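Local coordinates for protein aminotransferase class-III (Sphaerobacter thermophilus DSM 20745, PDB 6K8H) that belongs to the class-III aminotransferases (omega-transaminases), within the larger clan of pyridoxal-phosphate-dependent aminotransferases, at residues I105-L110 with V121-S126; A137-T142 with Y158-V163; K282-G285 with P289-A292; M300-P305 with P310-G315. All coordinates share one frame; numbering follows the deposited sequence.

Contact 1 (I105-L110 with V121-S126); sequences IALAEL and VRFTNS. With PLR ((5-hydroxy-4,6-dimethylpyridin-3-yl)methyl dihydrogen phosphate), chain D.
Leu107 and Ala108, neighbours on a helix, both meet the Phe123 ring on the adjacent strand, and the group illustrates how one aromatic side chain can serve two helix positions at once. Leu107 comes in at a slant. Its CG lies anti to the backbone N (chi1 -170°), which carries CD2 out along the ring to 3.7 Å from Phe123 CE1, while its CB and CG rest near Phe123 CZ. The same ring turns its rim to the helix backbone, where Ala108 N lies near the ring plane, 3.8 Å from Phe123 CZ. Two residues back along the strand and on the same side, Val121 supplies the second, closer contact: its CG2, in the crowded position between the backbone N and the carbonyl carbon, approaches Ala108 CB to 3.5 Å. The element formed is helix 102-114 laid on strand 120-124, an edge strand, within this chain, of the seven-stranded mixed sheet of the aminotransferase large domain; the axes pass 9.1 Å apart at 123°. Met325 of helix 322-334 also packs on both Leu107 and Phe123, and Ala108 touches Val29 of the second subunit. Beyond the strand the chain leads into the ligand pocket. Thr124 OG1 donates to Ser126 O over 2.9 Å, tying the turn together. Ser126 OG caps the N-terminus of the following helix through Glu129 N and is also hydrogen-bonded to Glu129 OE2 of the second subunit, and Ser126 CB comes within 3.6 Å of O1P of (5-hydroxy-4,6-dimethylpyridin-3-yl)methyl dihydrogen phosphate.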
loop_
_atom_site.group_PDB
_atom_site.type_symbol
_atom_site.label_atom_id
_atom_site.label_comp_id
_atom_site.label_asym_id
_atom_site.label_seq_id
_atom_site.Cartn_x
_atom_site.Cartn_y
_atom_site.Cartn_z
ATOM N N ILE B 105 -12.822 14.431 -0.515
ATOM C CA ILE B 105 -13.834 14.908 -1.456
ATOM C C ILE B 105 -13.211 15.844 -2.472
ATOM O O ILE B 105 -13.534 15.790 -3.660
ATOM C CB ILE B 105 -14.993 15.596 -0.716
ATOM C CG1 ILE B 105 -15.572 14.653 0.338
ATOM C CG2 ILE B 105 -16.064 16.028 -1.734
ATOM C CD1 ILE B 105 -16.637 15.288 1.209
ATOM N N ALA B 106 -12.335 16.744 -2.016
ATOM C CA ALA B 106 -11.742 17.725 -2.924
ATOM C C ALA B 106 -10.919 17.041 -4.014
ATOM O O ALA B 106 -11.057 17.351 -5.213
ATOM C CB ALA B 106 -10.877 18.702 -2.128
ATOM N N LEU B 107 -10.073 16.074 -3.620
ATOM C CA LEU B 107 -9.266 15.388 -4.631
ATOM C C LEU B 107 -10.131 14.531 -5.556
ATOM O O LEU B 107 -9.876 14.468 -6.771
ATOM C CB LEU B 107 -8.170 14.540 -3.981
ATOM C CG LEU B 107 -7.150 13.992 -4.991
ATOM C CD1 LEU B 107 -6.652 15.088 -5.942
ATOM C CD2 LEU B 107 -5.946 13.320 -4.300
ATOM N N ALA B 108 -11.143 13.846 -5.008
ATOM C CA ALA B 108 -12.042 13.074 -5.857
ATOM C C ALA B 108 -12.778 13.971 -6.854
ATOM O O ALA B 108 -12.964 13.596 -8.022
ATOM C CB ALA B 108 -13.022 12.284 -4.986
ATOM N N GLU B 109 -13.204 15.162 -6.414
ATOM C CA GLU B 109 -13.852 16.106 -7.319
ATOM C C GLU B 109 -12.919 16.500 -8.464
ATOM O O GLU B 109 -13.328 16.517 -9.634
ATOM C CB GLU B 109 -14.334 17.328 -6.529
ATOM C CG GLU B 109 -15.729 17.123 -5.908
ATOM C CD GLU B 109 -16.087 18.145 -4.824
ATOM O OE1 GLU B 109 -15.222 18.962 -4.444
ATOM O OE2 GLU B 109 -17.241 18.112 -4.344
ATOM N N LEU B 110 -11.646 16.781 -8.161
ATOM C CA LEU B 110 -10.715 17.123 -9.239
ATOM C C LEU B 110 -10.534 15.962 -10.223
ATOM O O LEU B 110 -10.621 16.146 -11.448
ATOM C CB LEU B 110 -9.366 17.555 -8.660
ATOM C CG LEU B 110 -8.305 18.006 -9.682
ATOM C CD1 LEU B 110 -7.382 19.079 -9.078
ATOM C CD2 LEU B 110 -7.480 16.825 -10.206
ATOM N N VAL B 121 -14.404 7.540 -7.407
ATOM C CA VAL B 121 -13.079 7.028 -7.078
ATOM C C VAL B 121 -13.047 6.588 -5.619
ATOM O O VAL B 121 -13.914 6.944 -4.818
ATOM C CB VAL B 121 -11.945 8.057 -7.343
ATOM C CG1 VAL B 121 -12.037 8.620 -8.749
ATOM C CG2 VAL B 121 -11.980 9.171 -6.312
ATOM N N ARG B 122 -12.036 5.772 -5.303
ATOM C CA ARG B 122 -11.603 5.433 -3.951
ATOM C C ARG B 122 -10.079 5.494 -3.911
ATOM O O ARG B 122 -9.414 5.106 -4.877
ATOM C CB ARG B 122 -12.062 4.027 -3.532
ATOM C CG ARG B 122 -13.547 3.892 -3.254
ATOM C CD ARG B 122 -13.905 2.468 -2.884
ATOM N NE ARG B 122 -13.640 2.126 -1.482
ATOM C CZ ARG B 122 -14.519 2.276 -0.490
ATOM N NH1 ARG B 122 -15.716 2.779 -0.734
ATOM N NH2 ARG B 122 -14.212 1.916 0.751
ATOM N N PHE B 123 -9.529 5.951 -2.786
ATOM C CA PHE B 123 -8.088 6.086 -2.627
ATOM C C PHE B 123 -7.513 4.899 -1.860
ATOM O O PHE B 123 -8.159 4.338 -0.964
ATOM C CB PHE B 123 -7.743 7.395 -1.913
ATOM C CG PHE B 123 -8.200 8.608 -2.661
ATOM C CD1 PHE B 123 -7.452 9.098 -3.719
ATOM C CD2 PHE B 123 -9.400 9.221 -2.348
ATOM C CE1 PHE B 123 -7.878 10.197 -4.436
ATOM C CE2 PHE B 123 -9.837 10.327 -3.065
ATOM C CZ PHE B 123 -9.078 10.811 -4.112
ATOM N N THR B 124 -6.299 4.510 -2.248
ATOM C CA THR B 124 -5.534 3.450 -1.610
ATOM C C THR B 124 -4.171 4.018 -1.230
ATOM O O THR B 124 -3.939 5.222 -1.388
ATOM C CB THR B 124 -5.374 2.258 -2.550
ATOM O OG1 THR B 124 -4.547 2.655 -3.648
ATOM C CG2 THR B 124 -6.740 1.784 -3.088
ATOM N N ASN B 125 -3.257 3.170 -0.762
ATOM C CA ASN B 125 -1.954 3.640 -0.312
ATOM C C ASN B 125 -0.822 3.315 -1.281
ATOM O O ASN B 125 0.345 3.595 -0.965
ATOM C CB ASN B 125 -1.663 3.078 1.077
ATOM C CG ASN B 125 -2.759 3.428 2.044
ATOM O OD1 ASN B 125 -2.894 4.589 2.427
ATOM N ND2 ASN B 125 -3.601 2.456 2.380
ATOM N N SER B 126 -1.131 2.741 -2.446
ATOM C CA SER B 126 -0.112 2.409 -3.435
ATOM C C SER B 126 -0.814 2.117 -4.752
ATOM O O SER B 126 -2.011 1.803 -4.782
ATOM C CB SER B 126 0.755 1.232 -3.005
ATOM O OG SER B 126 -0.042 0.088 -2.877
HETATM N N1 PLR D . 1.287 0.090 -12.294
HETATM C C2 PLR D . 2.228 0.697 -13.007
HETATM C C2A PLR D . 2.033 0.861 -14.479
HETATM C C3 PLR D . 3.380 1.194 -12.381
HETATM O O3 PLR D . 4.309 1.814 -13.135
HETATM C C4 PLR D . 3.537 1.037 -10.989
HETATM C C4A PLR D . 4.731 1.559 -10.322
HETATM C C5 PLR D . 2.522 0.400 -10.266
HETATM C C6 PLR D . 1.440 -0.065 -10.963
HETATM C C5A PLR D . 2.632 0.174 -8.782
HETATM O O4P PLR D . 2.535 1.379 -7.964
HETATM P P PLR D . 3.244 1.408 -6.520
HETATM O O1P PLR D . 2.715 0.211 -5.798
HETATM O O2P PLR D . 4.704 1.310 -6.774
HETATM O O3P PLR D . 2.858 2.702 -5.880
#

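Contact 2 (A137-T142 with Y158-V163); sequences AARAYT and YDFAEV
Arg139 reaches out from its helix to meet Phe160 and Tyr158, and between the two segments the main interaction is cation-pi, with Phe160. Its chain, extended from CG to NE, bridges backbones whose nearest CA atoms, those of Arg139 and Phe160, are 12.3 Å apart. NH2 then sits over one face of the Phe160 ring, displaced toward the rim and 3.4 Å from Phe160 CD2; Arg139 CZ is 4.8 Å from the Phe160 centroid, 16° off the ring normal. The guanidinium stands steeply to the ring, planes 75° apart, presenting an edge rather than lying flat. Tyr158 makes the looser van der Waals contact: its OH comes from the opposite direction to the guanidinium edge, 3.6 Å from both Arg139 NH1 and Arg139 NH2. Within 158-163 the backbone N of Phe160 lies over the centre of the Tyr158 ring, and Tyr158 CE1 sits at the edge of the Phe160 ring. Arg139 NE is hydrogen-bonded to Pro145 O, Arg139 NH1 forms a salt bridge with Asp159 of the second subunit, and Tyr158 OH is hydrogen-bonded to that same carboxylate. Reciprocal bonds reach Asp159 here, in keeping with the dimeric build of class-III aminotransferases.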
loop_
_atom_site.group_PDB
_atom_site.type_symbol
_atom_site.label_atom_id
_atom_site.label_comp_id
_atom_site.label_asym_id
_atom_site.label_seq_id
_atom_site.Cartn_x
_atom_site.Cartn_y
_atom_site.Cartn_z
ATOM N N ALA B 137 -12.699 -5.468 -7.420
ATOM C CA ALA B 137 -13.982 -4.887 -7.791
ATOM C C ALA B 137 -14.570 -5.617 -8.985
ATOM O O ALA B 137 -15.775 -5.897 -9.016
ATOM C CB ALA B 137 -13.832 -3.395 -8.099
ATOM N N ALA B 138 -13.727 -5.935 -9.976
ATOM C CA ALA B 138 -14.206 -6.635 -11.161
ATOM C C ALA B 138 -14.708 -8.029 -10.818
ATOM O O ALA B 138 -15.725 -8.484 -11.363
ATOM C CB ALA B 138 -13.103 -6.712 -12.215
ATOM N N ARG B 139 -13.999 -8.736 -9.940
ATOM C CA ARG B 139 -14.501 -10.033 -9.492
ATOM C C ARG B 139 -15.858 -9.889 -8.807
ATOM O O ARG B 139 -16.768 -10.691 -9.046
ATOM C CB ARG B 139 -13.502 -10.711 -8.555
ATOM C CG ARG B 139 -12.211 -11.206 -9.225
ATOM C CD ARG B 139 -11.643 -12.430 -8.507
ATOM N NE ARG B 139 -10.206 -12.624 -8.750
ATOM C CZ ARG B 139 -9.244 -12.202 -7.932
ATOM N NH1 ARG B 139 -9.553 -11.550 -6.820
ATOM N NH2 ARG B 139 -7.969 -12.423 -8.225
ATOM N N ALA B 140 -16.011 -8.885 -7.934
ATOM C CA ALA B 140 -17.277 -8.727 -7.217
ATOM C C ALA B 140 -18.400 -8.316 -8.149
ATOM O O ALA B 140 -19.562 -8.672 -7.923
ATOM C CB ALA B 140 -17.141 -7.684 -6.100
ATOM N N TYR B 141 -18.079 -7.522 -9.165
ATOM C CA TYR B 141 -19.091 -7.016 -10.071
ATOM C C TYR B 141 -19.567 -8.116 -11.008
ATOM O O TYR B 141 -20.773 -8.321 -11.181
ATOM C CB TYR B 141 -18.526 -5.838 -10.870
ATOM C CG TYR B 141 -19.545 -5.245 -11.794
ATOM C CD1 TYR B 141 -20.565 -4.440 -11.311
ATOM C CD2 TYR B 141 -19.514 -5.530 -13.146
ATOM C CE1 TYR B 141 -21.535 -3.915 -12.164
ATOM C CE2 TYR B 141 -20.460 -5.016 -14.002
ATOM C CZ TYR B 141 -21.468 -4.212 -13.512
ATOM O OH TYR B 141 -22.398 -3.711 -14.393
ATOM N N THR B 142 -18.629 -8.858 -11.595
ATOM C CA THR B 142 -18.962 -9.883 -12.570
ATOM C C THR B 142 -19.188 -11.246 -11.942
ATOM O O THR B 142 -19.847 -12.087 -12.556
ATOM C CB THR B 142 -17.849 -10.018 -13.614
ATOM O OG1 THR B 142 -16.703 -10.618 -12.998
ATOM C CG2 THR B 142 -17.478 -8.650 -14.210
ATOM N N TYR B 158 1.062 -7.289 -6.461
ATOM C CA TYR B 158 -0.088 -8.159 -6.217
ATOM C C TYR B 158 0.016 -9.445 -7.037
ATOM O O TYR B 158 0.186 -9.391 -8.260
ATOM C CB TYR B 158 -1.363 -7.407 -6.569
ATOM C CG TYR B 158 -2.663 -8.172 -6.406
ATOM C CD1 TYR B 158 -2.921 -8.920 -5.265
ATOM C CD2 TYR B 158 -3.645 -8.103 -7.385
ATOM C CE1 TYR B 158 -4.130 -9.601 -5.109
ATOM C CE2 TYR B 158 -4.854 -8.777 -7.247
ATOM C CZ TYR B 158 -5.088 -9.532 -6.111
ATOM O OH TYR B 158 -6.287 -10.194 -5.963
ATOM N N ASP B 159 -0.144 -10.601 -6.370
ATOM C CA ASP B 159 0.107 -11.916 -6.979
ATOM C C ASP B 159 -0.443 -12.050 -8.402
ATOM O O ASP B 159 0.279 -12.421 -9.339
ATOM C CB ASP B 159 -0.523 -13.024 -6.121
ATOM C CG ASP B 159 0.091 -13.134 -4.739
ATOM O OD1 ASP B 159 0.165 -12.103 -4.048
ATOM O OD2 ASP B 159 0.464 -14.258 -4.329
ATOM N N PHE B 160 -1.737 -11.782 -8.569
ATOM C CA PHE B 160 -2.382 -12.012 -9.857
ATOM C C PHE B 160 -1.930 -11.000 -10.907
ATOM O O PHE B 160 -1.811 -11.351 -12.087
ATOM C CB PHE B 160 -3.906 -11.991 -9.668
ATOM C CG PHE B 160 -4.398 -13.037 -8.709
ATOM C CD1 PHE B 160 -4.573 -14.348 -9.122
ATOM C CD2 PHE B 160 -4.650 -12.722 -7.388
ATOM C CE1 PHE B 160 -5.008 -15.320 -8.237
ATOM C CE2 PHE B 160 -5.083 -13.688 -6.499
ATOM C CZ PHE B 160 -5.268 -14.989 -6.932
ATOM N N ALA B 161 -1.645 -9.758 -10.496
ATOM C CA ALA B 161 -1.250 -8.717 -11.439
ATOM C C ALA B 161 0.188 -8.864 -11.921
ATOM O O ALA B 161 0.536 -8.327 -12.979
ATOM C CB ALA B 161 -1.440 -7.340 -10.800
ATOM N N GLU B 162 1.030 -9.592 -11.192
ATOM C CA GLU B 162 2.434 -9.667 -11.551
ATOM C C GLU B 162 2.792 -10.903 -12.380
ATOM O O GLU B 162 3.944 -11.004 -12.833
ATOM C CB GLU B 162 3.295 -9.602 -10.285
ATOM C CG GLU B 162 3.206 -10.833 -9.432
ATOM C CD GLU B 162 4.123 -10.783 -8.229
ATOM O OE1 GLU B 162 4.758 -9.732 -8.000
ATOM O OE2 GLU B 162 4.201 -11.795 -7.505
ATOM N N VAL B 163 1.843 -11.814 -12.634
ATOM C CA VAL B 163 2.141 -12.986 -13.459
ATOM C C VAL B 163 2.670 -12.529 -14.815
ATOM O O VAL B 163 2.121 -11.612 -15.430
ATOM C CB VAL B 163 0.889 -13.871 -13.609
ATOM C CG1 VAL B 163 1.054 -14.847 -14.778
ATOM C CG2 VAL B 163 0.611 -14.637 -12.331
#

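Contact 3 (K282-G285 with P289-A292); sequences KIIG and PVGA. With PLR ((5-hydroxy-4,6-dimethylpyridin-3-yl)methyl dihydrogen phosphate), chain D.
Ile284 and Gly285 form the tight half of this contact, closing on Val290 and Ala292 where the chain returns between the antiparallel neighbours 277-281 and 291-295. Val290 is wedged in: its CG1, between the backbone N and the carbonyl carbon (chi1 68°), lies 3.5 Å from Gly285 N, over a residue without a side chain. The other branch, CG2, faces Ile284, which crosses it at a slant and sends CD1 further, to 3.7 Å from Ala292 CB. Ile284 O is buried with no polar partner in the model. On the loose side the segments stand apart, and a water bridges them. It accepts from Lys282 N at 2.8 Å, and donates both to Val290 O and to O3P of (5-hydroxy-4,6-dimethylpyridin-3-yl)methyl dihydrogen phosphate. Lys282 sets its CB away from 289-292, and the chain bends only at its end (chi4 83°), delivering NZ to the ligand among Val257 and Ile258 of the same chain and Thr317 of the second subunit. The covalent link from Lys282 NZ to the ligand's C4A measures 1.9 Å, long for a carbon-nitrogen bond. It tethers the ring end while the water ties the phosphate to both segments, consistent with the cofactor lysine of this clan.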
loop_
_atom_site.group_PDB
_atom_site.type_symbol
_atom_site.label_atom_id
_atom_site.label_comp_id
_atom_site.label_asym_id
_atom_site.label_seq_id
_atom_site.Cartn_x
_atom_site.Cartn_y
_atom_site.Cartn_z
ATOM N N LYS B 282 1.155 7.406 -7.970
ATOM C CA LYS B 282 2.303 8.257 -8.284
ATOM C C LYS B 282 1.964 9.755 -8.253
ATOM O O LYS B 282 1.866 10.339 -7.157
ATOM C CB LYS B 282 2.897 7.809 -9.628
ATOM C CG LYS B 282 3.500 6.384 -9.552
ATOM C CD LYS B 282 4.362 6.009 -10.759
ATOM C CE LYS B 282 5.352 4.853 -10.447
ATOM N NZ LYS B 282 4.751 3.478 -10.553
ATOM N N ILE B 283 1.789 10.394 -9.405
ATOM C CA ILE B 283 1.674 11.885 -9.384
ATOM C C ILE B 283 0.507 12.357 -8.510
ATOM O O ILE B 283 0.636 13.413 -7.899
ATOM C CB ILE B 283 1.559 12.468 -10.807
ATOM C CG1 ILE B 283 0.193 12.178 -11.432
ATOM C CG2 ILE B 283 2.709 12.005 -11.686
ATOM C CD1 ILE B 283 -0.121 13.030 -12.626
ATOM N N ILE B 284 -0.544 11.554 -8.392
ATOM C CA ILE B 284 -1.773 12.069 -7.806
ATOM C C ILE B 284 -1.616 12.239 -6.303
ATOM O O ILE B 284 -2.546 12.701 -5.636
ATOM C CB ILE B 284 -2.986 11.167 -8.129
ATOM C CG1 ILE B 284 -2.794 9.755 -7.569
ATOM C CG2 ILE B 284 -3.235 11.096 -9.607
ATOM C CD1 ILE B 284 -4.107 8.993 -7.396
ATOM N N GLY B 285 -0.458 11.870 -5.751
ATOM C CA GLY B 285 -0.237 12.071 -4.328
ATOM C C GLY B 285 0.718 13.176 -3.951
ATOM O O GLY B 285 1.042 13.311 -2.752
ATOM N N PRO B 289 2.646 8.678 -0.324
ATOM C CA PRO B 289 2.122 7.366 -0.733
ATOM C C PRO B 289 0.643 7.456 -1.092
ATOM O O PRO B 289 -0.147 8.090 -0.393
ATOM C CB PRO B 289 2.367 6.482 0.497
ATOM C CG PRO B 289 3.459 7.172 1.263
ATOM C CD PRO B 289 3.216 8.635 1.039
ATOM N N VAL B 290 0.276 6.823 -2.203
ATOM C CA VAL B 290 -1.055 7.031 -2.768
ATOM C C VAL B 290 -1.357 5.995 -3.838
ATOM O O VAL B 290 -0.454 5.491 -4.521
ATOM C CB VAL B 290 -1.171 8.442 -3.368
ATOM C CG1 VAL B 290 -0.280 8.550 -4.589
ATOM C CG2 VAL B 290 -2.630 8.800 -3.692
ATOM N N GLY B 291 -2.639 5.681 -3.987
ATOM C CA GLY B 291 -3.168 5.046 -5.177
ATOM C C GLY B 291 -4.637 5.398 -5.263
ATOM O O GLY B 291 -5.209 5.998 -4.351
ATOM N N ALA B 292 -5.257 5.002 -6.362
ATOM C CA ALA B 292 -6.683 5.266 -6.497
ATOM C C ALA B 292 -7.242 4.335 -7.546
ATOM O O ALA B 292 -6.571 4.023 -8.524
ATOM C CB ALA B 292 -6.971 6.728 -6.885
HETATM N N1 PLR D . 1.287 0.090 -12.294
HETATM C C2 PLR D . 2.228 0.697 -13.007
HETATM C C2A PLR D . 2.033 0.861 -14.479
HETATM C C3 PLR D . 3.380 1.194 -12.381
HETATM O O3 PLR D . 4.309 1.814 -13.135
HETATM C C4 PLR D . 3.537 1.037 -10.989
HETATM C C4A PLR D . 4.731 1.559 -10.322
HETATM C C5 PLR D . 2.522 0.400 -10.266
HETATM C C6 PLR D . 1.440 -0.065 -10.963
HETATM C C5A PLR D . 2.632 0.174 -8.782
HETATM O O4P PLR D . 2.535 1.379 -7.964
HETATM P P PLR D . 3.244 1.408 -6.520
HETATM O O1P PLR D . 2.715 0.211 -5.798
HETATM O O2P PLR D . 4.704 1.310 -6.774
HETATM O O3P PLR D . 2.858 2.702 -5.880
HETATM O O HOH W 1 1.675 5.242 -6.205
#

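Contact 4 (M300-P305 with P310-G315); sequences MSVFDP and PRAPHG
The backbone folds back on itself so that Val302 and Arg311 come to 5.0 Å between CA atoms and Pro305 and Pro310 to 4.6 Å, a short 3-10 turn at 301-303 leading into the reversal. This belongs to the connection between helices 297-300 and 322-334 in the aminotransferase fold, applied to the second subunit by packing such as Pro305 on its Tyr40. A direct backbone bond clasps the two limbs: Ala312 N donates to Val302 O over 2.8 Å at 158°. A water adds a further clasp, donating to Ser301 O and accepting from both N and NE of Arg311. The Arg311 chain, bent at chi3 (-86°), folds its guanidinium across Val302, whose CG1 lies 3.8 Å above the centre of that flat group. Val302 CG2 in turn touches Ala312 CB. Held like this, Arg311 NH2 gives Ser301 OG a weak hydrogen bond, 2.8 Å long but bent to 119°; the serine hydroxyl has a further partner in Glu298 O. Phe303 points its CB away, yet its ring swings back to Ala312 and His314, lying oblique to both. Pro310 CB nestles against the carbonyls of Phe303 and Asp304, 3.6 Å from Phe303 O. Between the two segments the Phe303 ring comes nearest at CD1, 3.3 Å from Ala312 O.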
loop_
_atom_site.group_PDB
_atom_site.type_symbol
_atom_site.label_atom_id
_atom_site.label_comp_id
_atom_site.label_asym_id
_atom_site.label_seq_id
_atom_site.Cartn_x
_atom_site.Cartn_y
_atom_site.Cartn_z
ATOM N N MET B 300 -18.144 0.722 -9.705
ATOM C CA MET B 300 -17.678 1.121 -8.386
ATOM C C MET B 300 -18.715 0.867 -7.297
ATOM O O MET B 300 -18.353 0.872 -6.118
ATOM C CB MET B 300 -17.263 2.596 -8.402
ATOM C CG MET B 300 -16.049 2.886 -9.286
ATOM S SD MET B 300 -14.540 2.247 -8.554
ATOM C CE MET B 300 -14.457 3.322 -7.117
ATOM N N SER B 301 -19.980 0.610 -7.659
ATOM C CA SER B 301 -21.006 0.348 -6.649
ATOM C C SER B 301 -20.726 -0.896 -5.808
ATOM O O SER B 301 -21.325 -1.043 -4.738
ATOM C CB SER B 301 -22.377 0.220 -7.313
ATOM O OG SER B 301 -22.406 -0.925 -8.136
ATOM N N VAL B 302 -19.829 -1.787 -6.244
ATOM C CA VAL B 302 -19.461 -2.932 -5.407
ATOM C C VAL B 302 -18.854 -2.481 -4.083
ATOM O O VAL B 302 -18.824 -3.254 -3.118
ATOM C CB VAL B 302 -18.495 -3.886 -6.154
ATOM C CG1 VAL B 302 -19.120 -4.344 -7.460
ATOM C CG2 VAL B 302 -17.138 -3.218 -6.409
ATOM N N PHE B 303 -18.359 -1.241 -4.014
ATOM C CA PHE B 303 -17.762 -0.691 -2.804
ATOM C C PHE B 303 -18.746 0.070 -1.916
ATOM O O PHE B 303 -18.402 0.403 -0.774
ATOM C CB PHE B 303 -16.638 0.271 -3.175
ATOM C CG PHE B 303 -15.471 -0.377 -3.846
ATOM C CD1 PHE B 303 -14.689 -1.308 -3.177
ATOM C CD2 PHE B 303 -15.125 -0.023 -5.141
ATOM C CE1 PHE B 303 -13.597 -1.884 -3.800
ATOM C CE2 PHE B 303 -14.029 -0.594 -5.766
ATOM C CZ PHE B 303 -13.268 -1.528 -5.090
ATOM N N ASP B 304 -19.924 0.387 -2.418
ATOM C CA ASP B 304 -20.864 1.263 -1.724
ATOM C C ASP B 304 -21.358 0.604 -0.440
ATOM O O ASP B 304 -22.003 -0.451 -0.507
ATOM C CB ASP B 304 -22.031 1.562 -2.677
ATOM C CG ASP B 304 -23.021 2.580 -2.126
ATOM O OD1 ASP B 304 -23.020 2.846 -0.915
ATOM O OD2 ASP B 304 -23.827 3.100 -2.928
ATOM N N PRO B 305 -21.102 1.183 0.736
ATOM C CA PRO B 305 -21.569 0.569 1.983
ATOM C C PRO B 305 -22.936 1.050 2.436
ATOM O O PRO B 305 -23.402 0.617 3.491
ATOM C CB PRO B 305 -20.490 1.009 2.982
ATOM C CG PRO B 305 -20.167 2.439 2.511
ATOM C CD PRO B 305 -20.312 2.407 0.992
ATOM N N PRO B 310 -21.175 -3.776 1.746
ATOM C CA PRO B 310 -20.644 -3.674 0.384
ATOM C C PRO B 310 -20.291 -5.061 -0.135
ATOM O O PRO B 310 -19.841 -5.930 0.617
ATOM C CB PRO B 310 -19.398 -2.794 0.551
ATOM C CG PRO B 310 -18.951 -3.080 1.967
ATOM C CD PRO B 310 -20.214 -3.315 2.763
ATOM N N ARG B 311 -20.486 -5.265 -1.436
ATOM C CA ARG B 311 -20.120 -6.553 -2.077
ATOM C C ARG B 311 -18.606 -6.741 -1.940
ATOM O O ARG B 311 -18.176 -7.879 -1.747
ATOM C CB ARG B 311 -20.548 -6.570 -3.546
ATOM C CG ARG B 311 -22.044 -6.723 -3.768
ATOM C CD ARG B 311 -22.442 -6.504 -5.216
ATOM N NE ARG B 311 -22.662 -5.096 -5.484
ATOM C CZ ARG B 311 -22.888 -4.569 -6.678
ATOM N NH1 ARG B 311 -22.918 -5.340 -7.757
ATOM N NH2 ARG B 311 -23.074 -3.268 -6.784
ATOM N N ALA B 312 -17.846 -5.646 -2.050
ATOM C CA ALA B 312 -16.387 -5.669 -1.945
ATOM C C ALA B 312 -15.949 -4.752 -0.809
ATOM O O ALA B 312 -15.868 -3.526 -0.995
ATOM C CB ALA B 312 -15.741 -5.227 -3.260
ATOM N N PRO B 313 -15.646 -5.303 0.382
ATOM C CA PRO B 313 -15.174 -4.489 1.497
ATOM C C PRO B 313 -13.835 -3.853 1.106
ATOM O O PRO B 313 -13.066 -4.486 0.425
ATOM C CB PRO B 313 -14.966 -5.500 2.630
ATOM C CG PRO B 313 -15.818 -6.684 2.237
ATOM C CD PRO B 313 -15.797 -6.708 0.726
ATOM N N HIS B 314 -13.627 -2.593 1.488
ATOM C CA HIS B 314 -12.336 -1.930 1.194
ATOM C C HIS B 314 -11.909 -1.010 2.340
ATOM O O HIS B 314 -12.239 0.166 2.303
ATOM C CB HIS B 314 -12.338 -1.228 -0.166
ATOM C CG HIS B 314 -11.104 -0.423 -0.387
ATOM N ND1 HIS B 314 -11.133 0.853 -0.887
ATOM C CD2 HIS B 314 -9.811 -0.701 -0.145
ATOM C CE1 HIS B 314 -9.905 1.320 -0.963
ATOM N NE2 HIS B 314 -9.077 0.388 -0.506
ATOM N N GLY B 315 -11.176 -1.572 3.298
ATOM C CA GLY B 315 -10.593 -0.828 4.422
ATOM C C GLY B 315 -9.220 -0.282 4.049
ATOM O O GLY B 315 -8.814 -0.398 2.891
HETATM O O HOH W 2 -22.275 -3.236 -2.966
HETATM O O HOH W 3 -16.583 -0.643 0.610
#

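Overall arrangement
The four contacts show how neighbouring parts of one domain tie a ligand pocket to a dimer interface. Contacts 1 and 3, centres 9 Å apart, are joined through neighbouring strands, with Thr124 N 2.8 Å from Gly291 O, and both reach (5-hydroxy-4,6-dimethylpyridin-3-yl)methyl dihydrogen phosphate. Contact 4 touches contact 1, Arg122 NE lying 2.9 Å from His314 ND1, and also contact 2, where Ala137 CB meets Phe303 CZ at 3.6 Å. Contacts 1 and 2 do not touch, although strand 120-124 runs on into helix 127-142. The side chain of Tyr158 in contact 2 is about 9 Å from a bound ligand. All four contacts touch the second subunit.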